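Local coordinates for protein putative cytochrome P450 154A1 (Streptomyces coelicolor, PDB 1ODO) that belongs to the cytochrome P450 family of haem proteins and holds a haem together with 4-phenyl-1H-imidazole in its interior, at residues A7-H18 / T23-L36. Sequence-based numbering, arbitrary orientation.
Sequences ALVLDPTGADHH and TLREGGPATWVDVL
Leu8 projects to the helix-covered side of a short parallel strand pair, and Leu10, just past the strand, brings its CD2 methyl to the same neighbour, Leu24 of helix 17-25. Leu24 CD2 lies 3.9 Å from Leu8 CD2 and 4.0 Å from Leu10 CD2, a single methyl knob resting against both, over the shallow dip between them. Leu8 reaches it because its CG is anti to the backbone N (chi1 174°), and Leu8 CD2 also abuts Thr23 CG2 at 3.7 Å; the Thr23 hydroxyl turns back to Thr19 O within the helix. The other branch of Leu10, CD1, drops into the notch between Val33 CG2 and Val35 CG2, at 4.0 Å from each, while Leu316 of strand 314-317 touches both Leu10 and Val35. On the other face Val9 lies alongside Asp34, whose carboxylate is held by Gln39 and Gly37, and Ala7 CB meets Trp32 CD1 obliquely at 3.7 Å.

The backbones fix this fit through a parallel-strand ladder: Leu8 N donates to Trp32 O, Asp34 N to Leu8 O, and Leu10 N to Asp34 O. Where the strands part, one water bridges Leu10 O, Asp34 O and Leu36 N. Strand 8-9, helix 17-25 and strand 30-35 thus form a beta-alpha-beta crossover, placing strand 8-9 at the edge of the mixed sheet of this P450 fold.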
ATOM      1  N   ALA A   7      18.808   6.009  18.526  1.00 24.85           N
ATOM      2  CA  ALA A   7      17.578   5.666  17.753  1.00 25.32           C
ATOM      3  C   ALA A   7      17.488   4.170  17.476  1.00 25.57           C
ATOM      4  O   ALA A   7      18.507   3.508  17.277  1.00 25.90           O
ATOM      5  CB  ALA A   7      17.570   6.430  16.433  1.00 25.72           C
ATOM      6  N   LEU A   8      16.268   3.640  17.468  1.00 24.13           N
ATOM      7  CA  LEU A   8      16.056   2.220  17.206  1.00 23.30           C
ATOM      8  C   LEU A   8      16.123   2.052  15.695  1.00 21.74           C
ATOM      9  O   LEU A   8      15.334   2.652  14.966  1.00 21.47           O
ATOM     10  CB  LEU A   8      14.678   1.781  17.707  1.00 23.90           C
ATOM     11  CG  LEU A   8      14.288   0.341  17.362  1.00 24.03           C
ATOM     12  CD1 LEU A   8      15.213  -0.630  18.078  1.00 26.71           C
ATOM     13  CD2 LEU A   8      12.847   0.093  17.765  1.00 24.93           C
ATOM     14  N   VAL A   9      17.055   1.233  15.220  1.00 20.49           N
ATOM     15  CA  VAL A   9      17.194   1.021  13.784  1.00 19.11           C
ATOM     16  C   VAL A   9      16.229  -0.020  13.231  1.00 18.80           C
ATOM     17  O   VAL A   9      16.294  -1.194  13.584  1.00 17.94           O
ATOM     18  CB  VAL A   9      18.636   0.601  13.430  1.00 19.56           C
ATOM     19  CG1 VAL A   9      18.786   0.490  11.917  1.00 19.08           C
ATOM     20  CG2 VAL A   9      19.620   1.616  13.986  1.00 19.46           C
ATOM     21  N   LEU A  10      15.327   0.421  12.359  1.00 17.82           N
ATOM     22  CA  LEU A  10      14.352  -0.483  11.760  1.00 18.02           C
ATOM     23  C   LEU A  10      15.031  -1.308  10.667  1.00 16.92           C
ATOM     24  O   LEU A  10      15.743  -0.771   9.823  1.00 17.24           O
ATOM     25  CB  LEU A  10      13.178   0.316  11.186  1.00 17.70           C
ATOM     26  CG  LEU A  10      12.459   1.215  12.202  1.00 19.36           C
ATOM     27  CD1 LEU A  10      11.248   1.857  11.546  1.00 20.92           C
ATOM     28  CD2 LEU A  10      12.033   0.392  13.415  1.00 19.44           C
ATOM     29  N   ASP A  11      14.805  -2.618  10.706  1.00 15.35           N
ATOM     30  CA  ASP A  11      15.373  -3.565   9.751  1.00 15.10           C
ATOM     31  C   ASP A  11      14.916  -3.320   8.307  1.00 13.35           C
ATOM     32  O   ASP A  11      13.749  -3.514   7.975  1.00 12.34           O
ATOM     33  CB  ASP A  11      15.006  -4.982  10.213  1.00 15.35           C
ATOM     34  CG  ASP A  11      15.540  -6.066   9.301  1.00 17.62           C
ATOM     35  OD1 ASP A  11      16.409  -5.788   8.451  1.00 16.90           O
ATOM     36  OD2 ASP A  11      15.082  -7.217   9.453  1.00 18.73           O
ATOM     37  N   PRO A  12      15.844  -2.900   7.427  1.00 13.39           N
ATOM     38  CA  PRO A  12      15.521  -2.630   6.019  1.00 13.24           C
ATOM     39  C   PRO A  12      15.035  -3.859   5.249  1.00 12.35           C
ATOM     40  O   PRO A  12      14.403  -3.723   4.203  1.00 12.80           O
ATOM     41  CB  PRO A  12      16.842  -2.106   5.446  1.00 14.31           C
ATOM     42  CG  PRO A  12      17.564  -1.561   6.641  1.00 16.63           C
ATOM     43  CD  PRO A  12      17.257  -2.582   7.706  1.00 14.36           C
ATOM     44  N   THR A  13      15.335  -5.051   5.756  1.00 12.10           N
ATOM     45  CA  THR A  13      14.916  -6.285   5.088  1.00 14.73           C
ATOM     46  C   THR A  13      13.547  -6.795   5.535  1.00 15.62           C
ATOM     47  O   THR A  13      13.028  -7.757   4.967  1.00 15.02           O
ATOM     48  CB  THR A  13      15.940  -7.420   5.308  1.00 15.54           C
ATOM     49  OG1 THR A  13      15.887  -7.863   6.670  1.00 16.98           O
ATOM     50  CG2 THR A  13      17.346  -6.928   5.000  1.00 17.26           C
ATOM     51  N   GLY A  14      12.973  -6.152   6.551  1.00 14.23           N
ATOM     52  CA  GLY A  14      11.669  -6.551   7.062  1.00 16.96           C
ATOM     53  C   GLY A  14      11.573  -8.027   7.406  1.00 17.20           C
ATOM     54  O   GLY A  14      10.525  -8.650   7.227  1.00 17.15           O
ATOM     55  N   ALA A  15      12.663  -8.579   7.930  1.00 16.95           N
ATOM     56  CA  ALA A  15      12.735  -9.989   8.300  1.00 16.81           C
ATOM     57  C   ALA A  15      11.798 -10.509   9.388  1.00 16.81           C
ATOM     58  O   ALA A  15      11.460 -11.695   9.391  1.00 18.07           O
ATOM     59  CB  ALA A  15      14.182 -10.344   8.663  1.00 16.26           C
ATOM     60  N   ASP A  16      11.377  -9.652  10.310  1.00 16.29           N
ATOM     61  CA  ASP A  16      10.486 -10.098  11.377  1.00 16.57           C
ATOM     62  C   ASP A  16       9.645  -8.933  11.886  1.00 15.80           C
ATOM     63  O   ASP A  16       9.904  -8.392  12.966  1.00 14.00           O
ATOM     64  CB  ASP A  16      11.324 -10.681  12.519  1.00 17.80           C
ATOM     65  CG  ASP A  16      10.477 -11.287  13.619  1.00 20.92           C
ATOM     66  OD1 ASP A  16       9.234 -11.299  13.493  1.00 20.83           O
ATOM     67  OD2 ASP A  16      11.062 -11.761  14.614  1.00 22.89           O
ATOM     68  N   HIS A  17       8.630  -8.560  11.111  1.00 13.48           N
ATOM     69  CA  HIS A  17       7.768  -7.451  11.488  1.00 13.24           C
ATOM     70  C   HIS A  17       6.939  -7.667  12.750  1.00 13.39           C
ATOM     71  O   HIS A  17       6.595  -6.700  13.427  1.00 12.20           O
ATOM     72  CB  HIS A  17       6.870  -7.042  10.307  1.00 12.63           C
ATOM     73  CG  HIS A  17       5.768  -8.009   9.996  1.00 12.55           C
ATOM     74  ND1 HIS A  17       6.002  -9.313   9.616  1.00 14.60           N
ATOM     75  CD2 HIS A  17       4.424  -7.843   9.966  1.00 12.62           C
ATOM     76  CE1 HIS A  17       4.850  -9.910   9.364  1.00 15.82           C
ATOM     77  NE2 HIS A  17       3.876  -9.039   9.568  1.00 14.57           N
ATOM     78  N   HIS A  18       6.621  -8.918  13.079  1.00 12.90           N
ATOM     79  CA  HIS A  18       5.832  -9.182  14.285  1.00 13.70           C
ATOM     80  C   HIS A  18       6.634  -8.791  15.520  1.00 13.22           C
ATOM     81  O   HIS A  18       6.103  -8.188  16.453  1.00 13.03           O
ATOM     82  CB  HIS A  18       5.445 -10.657  14.393  1.00 16.04           C
ATOM     83  CG  HIS A  18       4.461 -11.101  13.358  1.00 20.02           C
ATOM     84  ND1 HIS A  18       3.415 -10.307  12.941  1.00 21.56           N
ATOM     85  CD2 HIS A  18       4.339 -12.269  12.686  1.00 19.90           C
ATOM     86  CE1 HIS A  18       2.691 -10.966  12.055  1.00 19.81           C
ATOM     87  NE2 HIS A  18       3.230 -12.160  11.883  1.00 23.73           N
ATOM     88  N   THR A  23       8.640  -4.501  19.682  1.00 14.52           N
ATOM     89  CA  THR A  23       9.774  -3.661  20.032  1.00 13.90           C
ATOM     90  C   THR A  23       9.405  -2.181  19.958  1.00 14.69           C
ATOM     91  O   THR A  23       9.765  -1.397  20.839  1.00 14.16           O
ATOM     92  CB  THR A  23      10.964  -3.950  19.102  1.00 15.48           C
ATOM     93  OG1 THR A  23      11.287  -5.346  19.173  1.00 18.33           O
ATOM     94  CG2 THR A  23      12.180  -3.131  19.516  1.00 15.25           C
ATOM     95  N   LEU A  24       8.681  -1.796  18.913  1.00 12.03           N
ATOM     96  CA  LEU A  24       8.286  -0.404  18.771  1.00 12.70           C
ATOM     97  C   LEU A  24       7.296   0.006  19.855  1.00 12.96           C
ATOM     98  O   LEU A  24       7.457   1.048  20.487  1.00 12.64           O
ATOM     99  CB  LEU A  24       7.667  -0.162  17.392  1.00 11.72           C
ATOM    100  CG  LEU A  24       8.628  -0.063  16.205  1.00 16.28           C
ATOM    101  CD1 LEU A  24       7.841  -0.098  14.892  1.00 13.19           C
ATOM    102  CD2 LEU A  24       9.434   1.234  16.318  1.00 15.69           C
ATOM    103  N   ARG A  25       6.269  -0.810  20.078  1.00 12.04           N
ATOM    104  CA  ARG A  25       5.283  -0.475  21.095  1.00 12.38           C
ATOM    105  C   ARG A  25       5.870  -0.481  22.512  1.00 13.11           C
ATOM    106  O   ARG A  25       5.282   0.072  23.442  1.00 11.23           O
ATOM    107  CB  ARG A  25       4.071  -1.412  20.996  1.00 12.55           C
ATOM    108  CG  ARG A  25       3.176  -1.133  19.770  1.00 12.03           C
ATOM    109  CD  ARG A  25       1.734  -1.544  20.048  1.00 12.44           C
ATOM    110  NE  ARG A  25       1.684  -2.918  20.535  1.00 13.44           N
ATOM    111  CZ  ARG A  25       1.630  -3.993  19.757  1.00 15.16           C
ATOM    112  NH1 ARG A  25       1.593  -3.867  18.434  1.00 13.39           N
ATOM    113  NH2 ARG A  25       1.665  -5.202  20.306  1.00 15.10           N
ATOM    114  N   GLU A  26       7.037  -1.096  22.663  1.00 13.71           N
ATOM    115  CA  GLU A  26       7.715  -1.170  23.955  1.00 14.21           C
ATOM    116  C   GLU A  26       8.148   0.243  24.376  1.00 14.05           C
ATOM    117  O   GLU A  26       8.343   0.522  25.561  1.00 12.48           O
ATOM    118  CB  GLU A  26       8.943  -2.075  23.811  1.00 17.59           C
ATOM    119  CG  GLU A  26       9.737  -2.326  25.060  1.00 22.55           C
ATOM    120  CD  GLU A  26      10.937  -3.223  24.790  1.00 23.59           C
ATOM    121  OE1 GLU A  26      10.777  -4.220  24.056  1.00 21.09           O
ATOM    122  OE2 GLU A  26      12.034  -2.933  25.314  1.00 26.76           O
ATOM    123  N   GLY A  27       8.288   1.134  23.397  1.00 12.22           N
ATOM    124  CA  GLY A  27       8.700   2.497  23.694  1.00 12.15           C
ATOM    125  C   GLY A  27       7.573   3.457  24.036  1.00 12.14           C
ATOM    126  O   GLY A  27       7.795   4.656  24.190  1.00 13.43           O
ATOM    127  N   GLY A  28       6.362   2.933  24.170  1.00 11.52           N
ATOM    128  CA  GLY A  28       5.236   3.788  24.492  1.00 10.90           C
ATOM    129  C   GLY A  28       4.567   4.259  23.213  1.00 11.94           C
ATOM    130  O   GLY A  28       4.749   3.651  22.152  1.00 11.23           O
ATOM    131  N   PRO A  29       3.805   5.357  23.272  1.00 12.86           N
ATOM    132  CA  PRO A  29       3.113   5.883  22.091  1.00 13.17           C
ATOM    133  C   PRO A  29       4.011   6.240  20.909  1.00 13.42           C
ATOM    134  O   PRO A  29       3.602   6.100  19.757  1.00 12.97           O
ATOM    135  CB  PRO A  29       2.350   7.089  22.646  1.00 14.67           C
ATOM    136  CG  PRO A  29       3.160   7.499  23.848  1.00 16.09           C
ATOM    137  CD  PRO A  29       3.523   6.179  24.461  1.00 13.69           C
ATOM    138  N   ALA A  30       5.233   6.683  21.190  1.00 13.61           N
ATOM    139  CA  ALA A  30       6.163   7.050  20.126  1.00 13.88           C
ATOM    140  C   ALA A  30       7.603   6.706  20.484  1.00 15.54           C
ATOM    141  O   ALA A  30       7.977   6.694  21.658  1.00 15.34           O
ATOM    142  CB  ALA A  30       6.044   8.549  19.827  1.00 15.35           C
ATOM    143  N   THR A  31       8.409   6.425  19.461  1.00 14.81           N
ATOM    144  CA  THR A  31       9.811   6.080  19.647  1.00 14.89           C
ATOM    145  C   THR A  31      10.657   6.686  18.533  1.00 14.47           C
ATOM    146  O   THR A  31      10.256   6.687  17.368  1.00 13.00           O
ATOM    147  CB  THR A  31      10.041   4.547  19.617  1.00 17.73           C
ATOM    148  OG1 THR A  31       9.297   3.918  20.667  1.00 21.47           O
ATOM    149  CG2 THR A  31      11.522   4.234  19.798  1.00 19.88           C
ATOM    150  N   TRP A  32      11.825   7.200  18.903  1.00 13.56           N
ATOM    151  CA  TRP A  32      12.749   7.807  17.948  1.00 14.66           C
ATOM    152  C   TRP A  32      13.426   6.619  17.257  1.00 14.15           C
ATOM    153  O   TRP A  32      14.072   5.799  17.912  1.00 14.48           O
ATOM    154  CB  TRP A  32      13.775   8.660  18.710  1.00 15.57           C
ATOM    155  CG  TRP A  32      14.694   9.512  17.868  1.00 15.16           C
ATOM    156  CD1 TRP A  32      16.060   9.465  17.848  1.00 17.09           C
ATOM    157  CD2 TRP A  32      14.320  10.587  16.996  1.00 16.01           C
ATOM    158  NE1 TRP A  32      16.560  10.447  17.025  1.00 17.15           N
ATOM    159  CE2 TRP A  32      15.515  11.151  16.488  1.00 16.41           C
ATOM    160  CE3 TRP A  32      13.093  11.132  16.594  1.00 14.48           C
ATOM    161  CZ2 TRP A  32      15.517  12.232  15.600  1.00 15.89           C
ATOM    162  CZ3 TRP A  32      13.096  12.208  15.709  1.00 15.55           C
ATOM    163  CH2 TRP A  32      14.302  12.746  15.224  1.00 17.20           C
ATOM    164  N   VAL A  33      13.258   6.510  15.942  1.00 12.81           N
ATOM    165  CA  VAL A  33      13.855   5.408  15.196  1.00 11.32           C
ATOM    166  C   VAL A  33      14.702   5.878  14.019  1.00 12.72           C
ATOM    167  O   VAL A  33      14.723   7.062  13.677  1.00 11.79           O
ATOM    168  CB  VAL A  33      12.765   4.451  14.635  1.00 12.90           C
ATOM    169  CG1 VAL A  33      11.888   3.915  15.768  1.00 10.88           C
ATOM    170  CG2 VAL A  33      11.907   5.189  13.605  1.00 12.30           C
ATOM    171  N   ASP A  34      15.402   4.932  13.406  1.00 12.68           N
ATOM    172  CA  ASP A  34      16.245   5.227  12.262  1.00 13.47           C
ATOM    173  C   ASP A  34      15.673   4.468  11.071  1.00 13.61           C
ATOM    174  O   ASP A  34      15.495   3.250  11.127  1.00 15.03           O
ATOM    175  CB  ASP A  34      17.684   4.774  12.515  1.00 13.78           C
ATOM    176  CG  ASP A  34      18.576   4.980  11.310  1.00 16.84           C
ATOM    177  OD1 ASP A  34      19.445   5.875  11.357  1.00 18.72           O
ATOM    178  OD2 ASP A  34      18.394   4.254  10.309  1.00 15.75           O
ATOM    179  N   VAL A  35      15.365   5.196  10.005  1.00 13.85           N
ATOM    180  CA  VAL A  35      14.811   4.596   8.794  1.00 14.16           C
ATOM    181  C   VAL A  35      15.828   4.832   7.683  1.00 13.67           C
ATOM    182  O   VAL A  35      15.847   5.892   7.059  1.00 13.92           O
ATOM    183  CB  VAL A  35      13.463   5.250   8.411  1.00 14.95           C
ATOM    184  CG1 VAL A  35      12.883   4.581   7.164  1.00 13.58           C
ATOM    185  CG2 VAL A  35      12.492   5.140   9.572  1.00 17.17           C
ATOM    186  N   LEU A  36      16.688   3.843   7.465  1.00 14.19           N
ATOM    187  CA  LEU A  36      17.721   3.925   6.440  1.00 14.96           C
ATOM    188  C   LEU A  36      18.576   5.191   6.542  1.00 15.93           C
ATOM    189  O   LEU A  36      18.884   5.833   5.536  1.00 15.65           O
ATOM    190  CB  LEU A  36      17.095   3.809   5.043  1.00 14.90           C
ATOM    191  CG  LEU A  36      16.764   2.375   4.600  1.00 17.46           C
ATOM    192  CD1 LEU A  36      15.599   1.822   5.413  1.00 17.32           C
ATOM    193  CD2 LEU A  36      16.419   2.366   3.118  1.00 18.58           C
TER
HETATM  194  O   HOH W   1      16.787   1.597   9.199  1.00 15.67           O